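Local coordinates for protein Ser-thr phosphatase MSPP (Mycobacterium smegmatis, PDB 2JFR) that probably dephosphorylates phosphoserine and phosphothreonine in proteins, as a metal-dependent phosphatase of the PPM (PP2C) family with metal ions bound at its active site, at residues L126-S131 and L136-E141. Numbering follows the deposited sequence. Where two conformers were deposited one is given.
Sequences LTDDHS and LVRMGE
His130 and Arg138 meet where the contact is buried, brought together by a shared carboxylate, while the pairing of Arg138 with Asp128 lies on the looser side. In the conformer given here, Arg138 NH1 lies beside the imidazole, roughly level with it, 3.5 Å from His130 NE2, and the ring and guanidinium planes are 27° apart. Asp169 accounts for much of this: its OD2 accepts a hydrogen bond from His130 NE2 and forms a salt bridge with Arg138 NH1, so both groups gather round one carboxylate oxygen. His130 ND1 is bonded to the backbone N of Gly111, which fixes the ring from its other nitrogen, and Asp128 O sits 3.8 Å above the plane of the His130 ring, out from its centre.

In the PP2C fold this loop leads from edge strand 122-125 into helix 132-138, and Arg138, at the helix's end, returns to it. His130 centres an inverse gamma turn, Ser131 N-caps the helix, and a Schellman motif closes it, with Glu141 N bonded to Leu136 O at 2.8 Å. The His130 side chain lies about 6 Å from that of Asp112, a ligand of a third metal in this protein that is not bound here.

The solvent side is looser, since Arg138 is exposed and Asp128 partly so. With CG anti to the backbone N (chi1 179°) and the chain extended as far as NE, Arg138 reaches from the helix back over the loop. Asp128 OD2 is placed over one guanidinium face, within salt-bridge range of NE but too close to CZ; both side chains were modelled in two conformers, and the copies given here may not coexist, which leaves this pairing doubtful in detail.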
loop_
_atom_site.group_PDB
_atom_site.type_symbol
_atom_site.label_atom_id
_atom_site.label_comp_id
_atom_site.label_asym_id
_atom_site.label_seq_id
_atom_site.Cartn_x
_atom_site.Cartn_y
_atom_site.Cartn_z
ATOM N N LEU A 126 0.513 -5.057 -9.360
ATOM C CA LEU A 126 -0.632 -4.650 -10.146
ATOM C C LEU A 126 -0.775 -3.179 -10.338
ATOM O O LEU A 126 -1.418 -2.731 -11.286
ATOM C CB LEU A 126 -1.929 -5.143 -9.481
ATOM C CG LEU A 126 -2.000 -6.641 -9.256
ATOM C CD1 LEU A 126 -3.369 -6.971 -8.670
ATOM C CD2 LEU A 126 -1.757 -7.430 -10.531
ATOM N N THR A 127 -0.212 -2.384 -9.461
ATOM C CA THR A 127 -0.321 -0.947 -9.442
ATOM C C THR A 127 0.932 -0.293 -10.037
ATOM O O THR A 127 2.012 -0.866 -10.041
ATOM C CB THR A 127 -0.503 -0.455 -8.006
ATOM O OG1 THR A 127 0.466 -1.096 -7.172
ATOM C CG2 THR A 127 -1.897 -0.746 -7.487
ATOM N N ASP A 128 0.735 0.913 -10.518
ATOM C CA ASP A 128 1.897 1.741 -10.911
ATOM C C ASP A 128 2.366 2.572 -9.741
ATOM O O ASP A 128 1.548 2.990 -8.890
ATOM C CB ASP A 128 1.520 2.697 -12.040
ATOM C CG ASP A 128 0.926 2.239 -13.280
ATOM O OD1 ASP A 128 1.010 1.130 -13.849
ATOM O OD2 ASP A 128 0.180 3.072 -13.915
ATOM N N ASP A 129 3.651 2.738 -9.669
ATOM C CA ASP A 129 4.273 3.585 -8.636
ATOM C C ASP A 129 4.372 5.013 -9.167
ATOM O O ASP A 129 4.911 5.272 -10.257
ATOM C CB ASP A 129 5.681 3.100 -8.307
ATOM C CG ASP A 129 5.721 1.880 -7.449
ATOM O OD1 ASP A 129 4.766 1.519 -6.839
ATOM O OD2 ASP A 129 6.866 1.416 -7.314
ATOM N N HIS A 130 3.851 5.952 -8.410
ATOM C CA HIS A 130 3.918 7.365 -8.743
ATOM C C HIS A 130 5.192 7.933 -8.122
ATOM O O HIS A 130 5.203 8.587 -7.094
ATOM C CB HIS A 130 2.683 8.077 -8.230
ATOM C CG HIS A 130 1.417 7.436 -8.633
ATOM N ND1 HIS A 130 0.413 7.210 -7.750
ATOM C CD2 HIS A 130 1.080 6.863 -9.802
ATOM C CE1 HIS A 130 -0.521 6.538 -8.387
ATOM N NE2 HIS A 130 -0.179 6.334 -9.650
ATOM N N SER A 131 6.279 7.600 -8.781
ATOM C CA SER A 131 7.620 8.047 -8.408
ATOM C C SER A 131 8.368 8.288 -9.692
ATOM O O SER A 131 7.974 7.835 -10.745
ATOM C CB SER A 131 8.339 7.024 -7.555
ATOM O OG SER A 131 8.626 5.875 -8.319
ATOM N N LEU A 136 8.909 5.944 -15.124
ATOM C CA LEU A 136 9.680 5.340 -16.176
ATOM C C LEU A 136 9.238 3.935 -16.538
ATOM O O LEU A 136 9.260 3.510 -17.698
ATOM C CB LEU A 136 11.157 5.314 -15.872
ATOM C CG LEU A 136 11.823 6.685 -15.806
ATOM C CD1 LEU A 136 13.190 6.599 -15.207
ATOM C CD2 LEU A 136 11.956 7.224 -17.214
ATOM N N VAL A 137 8.764 3.161 -15.505
ATOM C CA VAL A 137 8.076 1.911 -15.791
ATOM C C VAL A 137 6.783 2.154 -16.573
ATOM O O VAL A 137 6.581 1.454 -17.580
ATOM C CB VAL A 137 7.837 1.122 -14.476
ATOM C CG1 VAL A 137 7.188 -0.237 -14.793
ATOM C CG2 VAL A 137 9.091 0.819 -13.707
ATOM N N ARG A 138 5.968 3.117 -16.169
ATOM C CA ARG A 138 4.670 3.400 -16.843
ATOM C C ARG A 138 4.942 3.843 -18.273
ATOM O O ARG A 138 4.136 3.627 -19.180
ATOM C CB ARG A 138 3.870 4.361 -15.968
ATOM C CG ARG A 138 2.506 4.861 -16.372
ATOM C CD ARG A 138 1.606 5.286 -15.206
ATOM N NE ARG A 138 0.113 5.291 -15.360
ATOM C CZ ARG A 138 -0.759 5.483 -14.348
ATOM N NH1 ARG A 138 -0.322 5.676 -13.106
ATOM N NH2 ARG A 138 -2.098 5.486 -14.395
ATOM N N MET A 139 6.077 4.472 -18.582
ATOM C CA MET A 139 6.414 4.971 -19.910
ATOM C C MET A 139 7.030 3.861 -20.699
ATOM O O MET A 139 7.403 4.060 -21.870
ATOM C CB MET A 139 7.364 6.179 -19.880
ATOM C CG MET A 139 6.722 7.437 -19.305
ATOM S SD MET A 139 5.399 8.060 -20.270
ATOM C CE MET A 139 5.993 8.357 -21.926
ATOM N N GLY A 140 7.170 2.688 -20.160
ATOM C CA GLY A 140 7.840 1.563 -20.735
ATOM C C GLY A 140 9.296 1.647 -20.995
ATOM O O GLY A 140 9.766 1.011 -21.912
ATOM N N GLU A 141 10.002 2.485 -20.221
ATOM C CA GLU A 141 11.423 2.750 -20.405
ATOM C C GLU A 141 12.336 1.877 -19.535
ATOM O O GLU A 141 13.487 1.635 -19.936
ATOM C CB GLU A 141 11.758 4.221 -20.147
ATOM C CG GLU A 141 11.187 5.211 -21.133
ATOM C CD GLU A 141 11.840 6.557 -20.792
ATOM O OE1 GLU A 141 13.038 6.454 -20.383
ATOM O OE2 GLU A 141 11.170 7.614 -20.914
#